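Local coordinates for aminotransferase, class III (Thermomicrobium roseum, PDB 6IO1), which is a thermostable (S)-enantioselective omega-transaminase that probably uses pyridoxal 5'-phosphate to carry amino groups between substrates, at residues K146-R151 with A222-E227; I182-P187 with Q207-T212. All coordinates share one frame; numbering follows the deposited sequence.

Interaction 1: K146-R151 with A222-E227; sequences KILSRR and AAFIGE. With PMP (4'-deoxy-4'-aminopyridoxal-5'-phosphate), chain C.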
ATOM      1  N   LYS B 146      22.521  -5.828   1.314  1.00 19.93           N
ATOM      2  CA  LYS B 146      22.659  -4.518   0.685  1.00 17.84           C
ATOM      3  C   LYS B 146      21.885  -4.450  -0.627  1.00 17.93           C
ATOM      4  O   LYS B 146      21.846  -5.414  -1.391  1.00 18.50           O
ATOM      5  CB  LYS B 146      24.132  -4.195   0.439  1.00 20.01           C
ATOM      6  CG  LYS B 146      24.969  -4.118   1.703  1.00 19.37           C
ATOM      7  CD  LYS B 146      26.399  -3.707   1.390  1.00 21.51           C
ATOM      8  CE  LYS B 146      27.301  -3.889   2.599  1.00 24.13           C
ATOM      9  NZ  LYS B 146      28.733  -3.660   2.259  1.00 26.24           N
ATOM     10  N   ILE B 147      21.282  -3.297  -0.902  1.00 19.50           N
ATOM     11  CA  ILE B 147      20.491  -3.096  -2.110  1.00 17.54           C
ATOM     12  C   ILE B 147      21.134  -1.992  -2.935  1.00 17.72           C
ATOM     13  O   ILE B 147      21.355  -0.883  -2.433  1.00 18.64           O
ATOM     14  CB  ILE B 147      19.025  -2.752  -1.786  1.00 18.10           C
ATOM     15  CG1 ILE B 147      18.375  -3.886  -0.991  1.00 19.01           C
ATOM     16  CG2 ILE B 147      18.249  -2.477  -3.066  1.00 16.75           C
ATOM     17  CD1 ILE B 147      18.020  -5.098  -1.829  1.00 17.13           C
ATOM     18  N   LEU B 148      21.429  -2.294  -4.196  1.00 18.03           N
ATOM     19  CA  LEU B 148      21.994  -1.317  -5.114  1.00 17.48           C
ATOM     20  C   LEU B 148      20.875  -0.559  -5.815  1.00 15.83           C
ATOM     21  O   LEU B 148      19.943  -1.166  -6.353  1.00 15.91           O
ATOM     22  CB  LEU B 148      22.898  -1.995  -6.144  1.00 17.70           C
ATOM     23  CG  LEU B 148      24.255  -2.501  -5.651  1.00 16.62           C
ATOM     24  CD1 LEU B 148      24.921  -3.363  -6.714  1.00 17.99           C
ATOM     25  CD2 LEU B 148      25.157  -1.341  -5.257  1.00 19.58           C
ATOM     26  N   SER B 149      20.977   0.769  -5.811  1.00 18.19           N
ATOM     27  CA  SER B 149      20.025   1.639  -6.481  1.00 17.78           C
ATOM     28  C   SER B 149      20.811   2.766  -7.137  1.00 19.08           C
ATOM     29  O   SER B 149      22.041   2.817  -7.057  1.00 20.41           O
ATOM     30  CB  SER B 149      18.968   2.172  -5.508  1.00 20.37           C
ATOM     31  OG  SER B 149      17.910   2.808  -6.205  1.00 21.53           O
ATOM     32  N   ARG B 150      20.101   3.666  -7.810  1.00 19.96           N
ATOM     33  CA  ARG B 150      20.746   4.728  -8.563  1.00 21.61           C
ATOM     34  C   ARG B 150      20.207   6.092  -8.155  1.00 23.99           C
ATOM     35  O   ARG B 150      19.086   6.224  -7.657  1.00 24.00           O
ATOM     36  CB  ARG B 150      20.564   4.529 -10.073  1.00 22.35           C
ATOM     37  CG  ARG B 150      21.120   3.213 -10.589  1.00 19.78           C
ATOM     38  CD  ARG B 150      20.687   2.950 -12.018  1.00 19.13           C
ATOM     39  NE  ARG B 150      19.244   2.765 -12.127  1.00 17.94           N
ATOM     40  CZ  ARG B 150      18.601   2.575 -13.274  1.00 18.15           C
ATOM     41  NH1 ARG B 150      19.278   2.519 -14.413  1.00 18.38           N
ATOM     42  NH2 ARG B 150      17.285   2.419 -13.281  1.00 15.81           N
ATOM     43  N   ARG B 151      21.042   7.107  -8.357  1.00 24.17           N
ATOM     44  CA  ARG B 151      20.581   8.484  -8.266  1.00 26.25           C
ATOM     45  C   ARG B 151      19.509   8.721  -9.320  1.00 25.58           C
ATOM     46  O   ARG B 151      19.562   8.151 -10.411  1.00 26.31           O
ATOM     47  CB  ARG B 151      21.743   9.458  -8.476  1.00 30.59           C
ATOM     48  CG  ARG B 151      22.800   9.452  -7.384  1.00 31.34           C
ATOM     49  CD  ARG B 151      23.950  10.379  -7.753  1.00 37.37           C
ATOM     50  NE  ARG B 151      24.916  10.536  -6.669  1.00 40.08           N
ATOM     51  CZ  ARG B 151      24.871  11.507  -5.762  1.00 39.86           C
ATOM     52  NH1 ARG B 151      23.924  12.434  -5.827  1.00 38.57           N
ATOM     53  NH2 ARG B 151      25.791  11.570  -4.811  1.00 36.47           N
ATOM     54  N   ALA B 222      22.574  -8.103  -1.850  1.00 16.74           N
ATOM     55  CA  ALA B 222      21.463  -8.987  -2.176  1.00 16.41           C
ATOM     56  C   ALA B 222      20.958  -8.764  -3.596  1.00 17.42           C
ATOM     57  O   ALA B 222      20.733  -9.727  -4.339  1.00 17.12           O
ATOM     58  CB  ALA B 222      20.329  -8.790  -1.169  1.00 16.62           C
ATOM     59  N   ALA B 223      20.774  -7.507  -4.002  1.00 14.09           N
ATOM     60  CA  ALA B 223      20.136  -7.257  -5.289  1.00 14.49           C
ATOM     61  C   ALA B 223      20.421  -5.841  -5.775  1.00 15.42           C
ATOM     62  O   ALA B 223      20.927  -4.989  -5.040  1.00 16.44           O
ATOM     63  CB  ALA B 223      18.624  -7.491  -5.208  1.00 16.51           C
ATOM     64  N   PHE B 224      20.082  -5.619  -7.044  1.00 15.06           N
ATOM     65  CA  PHE B 224      20.087  -4.318  -7.700  1.00 15.45           C
ATOM     66  C   PHE B 224      18.661  -4.042  -8.154  1.00 15.16           C
ATOM     67  O   PHE B 224      18.031  -4.906  -8.771  1.00 15.34           O
ATOM     68  CB  PHE B 224      21.070  -4.316  -8.887  1.00 16.11           C
ATOM     69  CG  PHE B 224      20.965  -3.111  -9.803  1.00 14.34           C
ATOM     70  CD1 PHE B 224      19.938  -2.997 -10.732  1.00 15.15           C
ATOM     71  CD2 PHE B 224      21.931  -2.118  -9.766  1.00 17.29           C
ATOM     72  CE1 PHE B 224      19.856  -1.902 -11.573  1.00 15.32           C
ATOM     73  CE2 PHE B 224      21.855  -1.021 -10.610  1.00 17.94           C
ATOM     74  CZ  PHE B 224      20.816  -0.915 -11.514  1.00 15.41           C
ATOM     75  N   ILE B 225      18.152  -2.850  -7.854  1.00 15.12           N
ATOM     76  CA  ILE B 225      16.794  -2.467  -8.221  1.00 13.70           C
ATOM     77  C   ILE B 225      16.856  -1.241  -9.122  1.00 12.57           C
ATOM     78  O   ILE B 225      17.601  -0.293  -8.843  1.00 17.48           O
ATOM     79  CB  ILE B 225      15.915  -2.209  -6.981  1.00 14.65           C
ATOM     80  CG1 ILE B 225      14.477  -1.897  -7.403  1.00 13.89           C
ATOM     81  CG2 ILE B 225      16.491  -1.095  -6.113  1.00 13.88           C
ATOM     82  CD1 ILE B 225      13.473  -2.010  -6.278  1.00 17.03           C
ATOM     83  N   GLY B 226      16.106  -1.279 -10.219  1.00 13.75           N
ATOM     84  CA  GLY B 226      16.071  -0.156 -11.136  1.00 14.06           C
ATOM     85  C   GLY B 226      14.905  -0.249 -12.090  1.00 12.83           C
ATOM     86  O   GLY B 226      14.369  -1.331 -12.350  1.00 14.08           O
ATOM     87  N   GLU B 227      14.517   0.909 -12.613  1.00 14.18           N
ATOM     88  CA  GLU B 227      13.512   1.035 -13.660  1.00 15.31           C
ATOM     89  C   GLU B 227      14.178   0.930 -15.028  1.00 15.94           C
ATOM     90  O   GLU B 227      15.292   1.429 -15.210  1.00 17.40           O
ATOM     91  CB  GLU B 227      12.784   2.372 -13.556  1.00 17.57           C
ATOM     92  CG  GLU B 227      12.274   2.715 -12.163  1.00 18.15           C
ATOM     93  CD  GLU B 227      12.219   4.213 -11.916  1.00 19.86           C
ATOM     94  OE1 GLU B 227      11.254   4.860 -12.373  1.00 21.48           O
ATOM     95  OE2 GLU B 227      13.143   4.745 -11.262  1.00 21.01           O
TER
HETATM   96  N1  PMP C 701       7.792   2.540  -8.482  1.00 22.95           N
HETATM   97  C2  PMP C 701       7.824   3.425  -9.477  1.00 24.34           C
HETATM   98  C2A PMP C 701       8.672   3.136 -10.677  1.00 22.32           C
HETATM   99  C3  PMP C 701       7.078   4.608  -9.403  1.00 27.63           C
HETATM  100  O3  PMP C 701       7.131   5.496 -10.437  1.00 29.66           O
HETATM  101  C4  PMP C 701       6.290   4.863  -8.277  1.00 26.30           C
HETATM  102  C4A PMP C 701       5.479   6.131  -8.175  1.00 30.35           C
HETATM  103  N4A PMP C 701       5.062   6.638  -9.486  1.00 29.03           N
HETATM  104  C5  PMP C 701       6.270   3.918  -7.241  1.00 26.04           C
HETATM  105  C6  PMP C 701       7.038   2.779  -7.398  1.00 22.90           C
HETATM  106  C5A PMP C 701       5.448   4.136  -6.007  1.00 26.23           C
HETATM  107  O4P PMP C 701       4.099   3.601  -6.186  1.00 29.08           O
HETATM  108  P   PMP C 701       2.952   3.811  -5.068  1.00 26.56           P
HETATM  109  O1P PMP C 701       1.724   3.098  -5.600  1.00 23.74           O
HETATM  110  O2P PMP C 701       3.491   3.190  -3.796  1.00 19.81           O
HETATM  111  O3P PMP C 701       2.762   5.311  -4.957  1.00 26.07           O
HETATM  112  O   HOH W   1      15.437   3.204 -11.154  1.00 17.22           O
HETATM  113  O   HOH W   2      17.737   2.291  -9.532  1.00 19.38           O
HETATM  114  O   HOH W   3      17.605   2.894 -16.673  1.00 20.76           O

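Interaction 2: I182-P187 with Q207-T212; sequences IHLTAP and QELEET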
ATOM      1  N   ILE B 182      22.700   1.336  -1.384  1.00 23.29           N
ATOM      2  CA  ILE B 182      23.825   2.000  -2.030  1.00 22.48           C
ATOM      3  C   ILE B 182      23.325   2.603  -3.332  1.00 21.03           C
ATOM      4  O   ILE B 182      22.667   1.919  -4.126  1.00 19.95           O
ATOM      5  CB  ILE B 182      24.986   1.022  -2.286  1.00 21.16           C
ATOM      6  CG1 ILE B 182      25.455   0.414  -0.966  1.00 25.22           C
ATOM      7  CG2 ILE B 182      26.132   1.725  -2.996  1.00 25.93           C
ATOM      8  CD1 ILE B 182      26.016  -0.971  -1.103  1.00 27.69           C
ATOM      9  N   HIS B 183      23.640   3.873  -3.557  1.00 22.85           N
ATOM     10  CA  HIS B 183      23.123   4.613  -4.701  1.00 23.32           C
ATOM     11  C   HIS B 183      24.226   4.821  -5.727  1.00 23.36           C
ATOM     12  O   HIS B 183      25.289   5.362  -5.405  1.00 23.96           O
ATOM     13  CB  HIS B 183      22.522   5.944  -4.258  1.00 24.83           C
ATOM     14  CG  HIS B 183      21.259   5.781  -3.476  1.00 23.72           C
ATOM     15  ND1 HIS B 183      21.238   5.703  -2.100  1.00 26.46           N
ATOM     16  CD2 HIS B 183      19.978   5.628  -3.883  1.00 22.54           C
ATOM     17  CE1 HIS B 183      19.994   5.533  -1.692  1.00 27.73           C
ATOM     18  NE2 HIS B 183      19.209   5.484  -2.753  1.00 23.71           N
ATOM     19  N   LEU B 184      23.964   4.385  -6.956  1.00 22.20           N
ATOM     20  CA  LEU B 184      24.862   4.560  -8.083  1.00 24.94           C
ATOM     21  C   LEU B 184      24.474   5.813  -8.870  1.00 26.06           C
ATOM     22  O   LEU B 184      23.429   6.426  -8.638  1.00 25.34           O
ATOM     23  CB  LEU B 184      24.831   3.324  -8.984  1.00 23.74           C
ATOM     24  CG  LEU B 184      25.152   1.954  -8.388  1.00 21.27           C
ATOM     25  CD1 LEU B 184      24.566   0.835  -9.241  1.00 19.73           C
ATOM     26  CD2 LEU B 184      26.648   1.774  -8.248  1.00 23.26           C
ATOM     27  N   THR B 185      25.337   6.205  -9.805  1.00 26.90           N
ATOM     28  CA  THR B 185      25.027   7.341 -10.662  1.00 27.99           C
ATOM     29  C   THR B 185      23.960   6.970 -11.686  1.00 26.55           C
ATOM     30  O   THR B 185      23.883   5.830 -12.153  1.00 28.35           O
ATOM     31  CB  THR B 185      26.274   7.852 -11.387  1.00 31.40           C
ATOM     32  OG1 THR B 185      26.649   6.930 -12.420  1.00 32.33           O
ATOM     33  CG2 THR B 185      27.426   8.035 -10.418  1.00 30.94           C
ATOM     34  N   ALA B 186      23.096   7.940 -11.996  1.00 27.77           N
ATOM     35  CA  ALA B 186      22.025   7.745 -13.000  1.00 26.20           C
ATOM     36  C   ALA B 186      22.640   7.754 -14.406  1.00 24.98           C
ATOM     37  O   ALA B 186      23.562   8.561 -14.638  1.00 24.30           O
ATOM     38  CB  ALA B 186      20.994   8.835 -12.850  1.00 27.41           C
ATOM     39  N   PRO B 187      22.149   6.938 -15.366  1.00 25.79           N
ATOM     40  CA  PRO B 187      22.680   6.951 -16.731  1.00 24.71           C
ATOM     41  C   PRO B 187      21.970   8.121 -17.426  1.00 24.81           C
ATOM     42  O   PRO B 187      21.114   7.894 -18.261  1.00 24.55           O
ATOM     43  CB  PRO B 187      22.191   5.611 -17.295  1.00 24.62           C
ATOM     44  CG  PRO B 187      20.883   5.370 -16.574  1.00 23.16           C
ATOM     45  CD  PRO B 187      21.078   5.955 -15.189  1.00 24.39           C
ATOM     46  N   GLN B 207      32.162   0.344 -15.280  1.00 22.89           N
ATOM     47  CA  GLN B 207      33.330   0.439 -14.412  1.00 23.91           C
ATOM     48  C   GLN B 207      32.938   0.892 -13.013  1.00 24.69           C
ATOM     49  O   GLN B 207      33.416   0.339 -12.011  1.00 26.61           O
ATOM     50  CB  GLN B 207      34.339   1.407 -15.030  1.00 26.59           C
ATOM     51  CG  GLN B 207      35.653   1.544 -14.291  1.00 35.17           C
ATOM     52  CD  GLN B 207      36.687   2.281 -15.118  1.00 49.61           C
ATOM     53  OE1 GLN B 207      37.567   1.668 -15.724  1.00 58.54           O
ATOM     54  NE2 GLN B 207      36.575   3.604 -15.164  1.00 52.02           N
ATOM     55  N   GLU B 208      32.056   1.890 -12.926  1.00 24.09           N
ATOM     56  CA  GLU B 208      31.599   2.347 -11.618  1.00 24.98           C
ATOM     57  C   GLU B 208      30.871   1.240 -10.866  1.00 23.11           C
ATOM     58  O   GLU B 208      31.098   1.047  -9.665  1.00 23.56           O
ATOM     59  CB  GLU B 208      30.699   3.569 -11.771  1.00 26.95           C
ATOM     60  CG  GLU B 208      29.965   3.917 -10.497  1.00 28.93           C
ATOM     61  CD  GLU B 208      28.800   4.833 -10.735  1.00 31.02           C
ATOM     62  OE1 GLU B 208      28.703   5.393 -11.850  1.00 32.82           O
ATOM     63  OE2 GLU B 208      27.963   4.979  -9.819  1.00 31.15           O
ATOM     64  N   LEU B 209      29.996   0.500 -11.552  1.00 22.38           N
ATOM     65  CA  LEU B 209      29.263  -0.579 -10.895  1.00 20.99           C
ATOM     66  C   LEU B 209      30.211  -1.651 -10.371  1.00 21.95           C
ATOM     67  O   LEU B 209      30.085  -2.108  -9.227  1.00 19.18           O
ATOM     68  CB  LEU B 209      28.244  -1.189 -11.860  1.00 20.13           C
ATOM     69  CG  LEU B 209      27.553  -2.472 -11.388  1.00 19.00           C
ATOM     70  CD1 LEU B 209      26.826  -2.245 -10.070  1.00 18.47           C
ATOM     71  CD2 LEU B 209      26.595  -2.990 -12.450  1.00 18.45           C
ATOM     72  N   GLU B 210      31.180  -2.058 -11.195  1.00 24.21           N
ATOM     73  CA  GLU B 210      32.119  -3.095 -10.779  1.00 24.52           C
ATOM     74  C   GLU B 210      32.944  -2.645  -9.579  1.00 24.48           C
ATOM     75  O   GLU B 210      33.128  -3.401  -8.616  1.00 24.44           O
ATOM     76  CB  GLU B 210      33.032  -3.478 -11.945  1.00 27.54           C
ATOM     77  CG  GLU B 210      32.308  -4.058 -13.149  1.00 28.28           C
ATOM     78  CD  GLU B 210      32.997  -5.287 -13.705  1.00 38.07           C
ATOM     79  OE1 GLU B 210      33.273  -6.220 -12.922  1.00 36.08           O
ATOM     80  OE2 GLU B 210      33.270  -5.315 -14.922  1.00 41.31           O
ATOM     81  N   GLU B 211      33.459  -1.414  -9.621  1.00 23.83           N
ATOM     82  CA  GLU B 211      34.283  -0.932  -8.517  1.00 26.82           C
ATOM     83  C   GLU B 211      33.463  -0.767  -7.240  1.00 25.48           C
ATOM     84  O   GLU B 211      33.959  -1.037  -6.138  1.00 26.65           O
ATOM     85  CB  GLU B 211      34.993   0.355  -8.930  1.00 31.40           C
ATOM     86  CG  GLU B 211      36.002   0.078 -10.036  1.00 38.00           C
ATOM     87  CD  GLU B 211      37.018   1.181 -10.238  1.00 45.38           C
ATOM     88  OE1 GLU B 211      38.071   1.141  -9.575  1.00 51.16           O
ATOM     89  OE2 GLU B 211      36.778   2.062 -11.088  1.00 48.30           O
ATOM     90  N   THR B 212      32.205  -0.325  -7.359  1.00 25.51           N
ATOM     91  CA  THR B 212      31.345  -0.241  -6.180  1.00 24.84           C
ATOM     92  C   THR B 212      31.102  -1.620  -5.581  1.00 24.91           C
ATOM     93  O   THR B 212      31.157  -1.796  -4.354  1.00 26.54           O
ATOM     94  CB  THR B 212      30.020   0.431  -6.539  1.00 26.25           C
ATOM     95  OG1 THR B 212      30.259   1.798  -6.896  1.00 26.35           O
ATOM     96  CG2 THR B 212      29.065   0.384  -5.353  1.00 23.35           C
TER

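Interaction 1: K146-R151 with A222-E227
Leu148 and Phe224 sit side by side on two neighbouring parallel strands in the seven-stranded central sheet of a class III aminotransferase, a fold-type I pyridoxal-phosphate enzyme. Leu148 turns both its backbone N and its O to the other strand, in the usual parallel pattern: Leu148 N donates to Ala223 O at 2.9 Å, almost straight at 177°, and Leu148 O accepts from Ile225 N at the same length, so the two residues flanking Phe224 are both engaged. One step back, Lys146 O accepts from Ala222 N. On this face of the sheet Leu148 CB lies 3.8 Å from Phe224 CD2. On the other face Ile147 CG2 meets Ile225 CG2 at 3.8 Å, with Ala223 beside them, and helix 121-138 covers the group.

At the end of strand 146-150, past the bridged pairs, the Arg150 side chain crosses to residues 224-227. Its chain bends at chi3 (-65°) and passes the end of the Phe224 ring, where CD is 3.9 Å from Phe224 CZ. That ring carbon lies over one face of the guanidinium, the two planes 62° apart. NH2 then bonds Glu227 O at 2.9 Å, on a carbonyl lone pair and near the guanidinium plane. Gly226 has no side chain to obstruct this path, its CA standing 3.6 Å from NH2. Three different partners help fix the group's rotation: NE reaches Ile225 O through a water, NH2 reaches Glu227 N and OE2 through another, and NH1 bonds Tyr242 OH.

Farther out, the Glu227 carboxylate is positioned by backbone N-H groups, OE1 by that of Gly231 and OE2 by that of Tyr154. Glu227, just past the strand's end, lines the cofactor pocket, its OE1 3.5 Å from the methyl carbon C2A of the bound pyridoxamine phosphate.

Interaction 2: I182-P187 with Q207-T212
Glu208 holds CG opposite its backbone N (chi1 168°) and stays extended beyond it, which carries the carboxylate from the helix to Thr185; there chi1 of 73° puts OG1 between the backbone N and the carbonyl carbon, turned to meet it. The result is a two-point grip. Thr185 N donates to Glu208 OE2 at 2.9 Å, nearly straight at 168°, and Thr185 OG1 donates to Glu208 OE1 at 2.6 Å. Each oxygen uses its syn lone pair, and Thr185 CG2 lies against the same carboxylate, 3.2 Å from Glu208 OE2.

Beside these bonds the contact is mostly apolar. Leu184 crosses the helix surface, its CD1 3.9 Å from Leu209 CD1, while its other methyl, CD2, packs against a hydroxyl, 3.9 Å from Thr212 OG1. Ile182 CG2 touches Thr212 CG2 at 4.0 Å. Thr212 OG1 donates back to Glu208 O at 3.0 Å, from the face opposite Thr212 N, so that carbonyl takes two bonds. Leu209 also packs on Ile246 and Val249 of helix 242-253.

The contact belongs to a beta-alpha-beta crossover: strand 181-184, at the edge of the sheet, leads into helix 198-216, which runs back roughly antiparallel to it and on to strand 221-226. With an alanine here in place of Glu208, Thr185 N and OG1 would probably both lose their acceptor, and the loop leaving the strand would be less firmly tied to the helix. Two donors converging on one carboxylate probably favour its ionised form and fix its rotation.

Overall arrangement
Both interactions draw on one sheet, in which strand 146-150 lies between strands 221-226 and 181-184. Interaction 1 is the buried member, built from backbone bonds and apolar residues, with a water-linked arginine at the end near the cofactor. Interaction 2 is partly buried at the edge of the sheet, where a helix meets a strand mainly through side chains, with one backbone N-H among the donors. Along the chain, both of its segments fall between those of interaction 1. They touch where Phe224 CE2 packs 3.6 Å from Leu184 CD1, and backbone bonds link Ser149 with Leu184. Glu227's buried carboxylate is held by backbone N-H groups and a water, that of Glu208 by one threonine's N-H and hydroxyl.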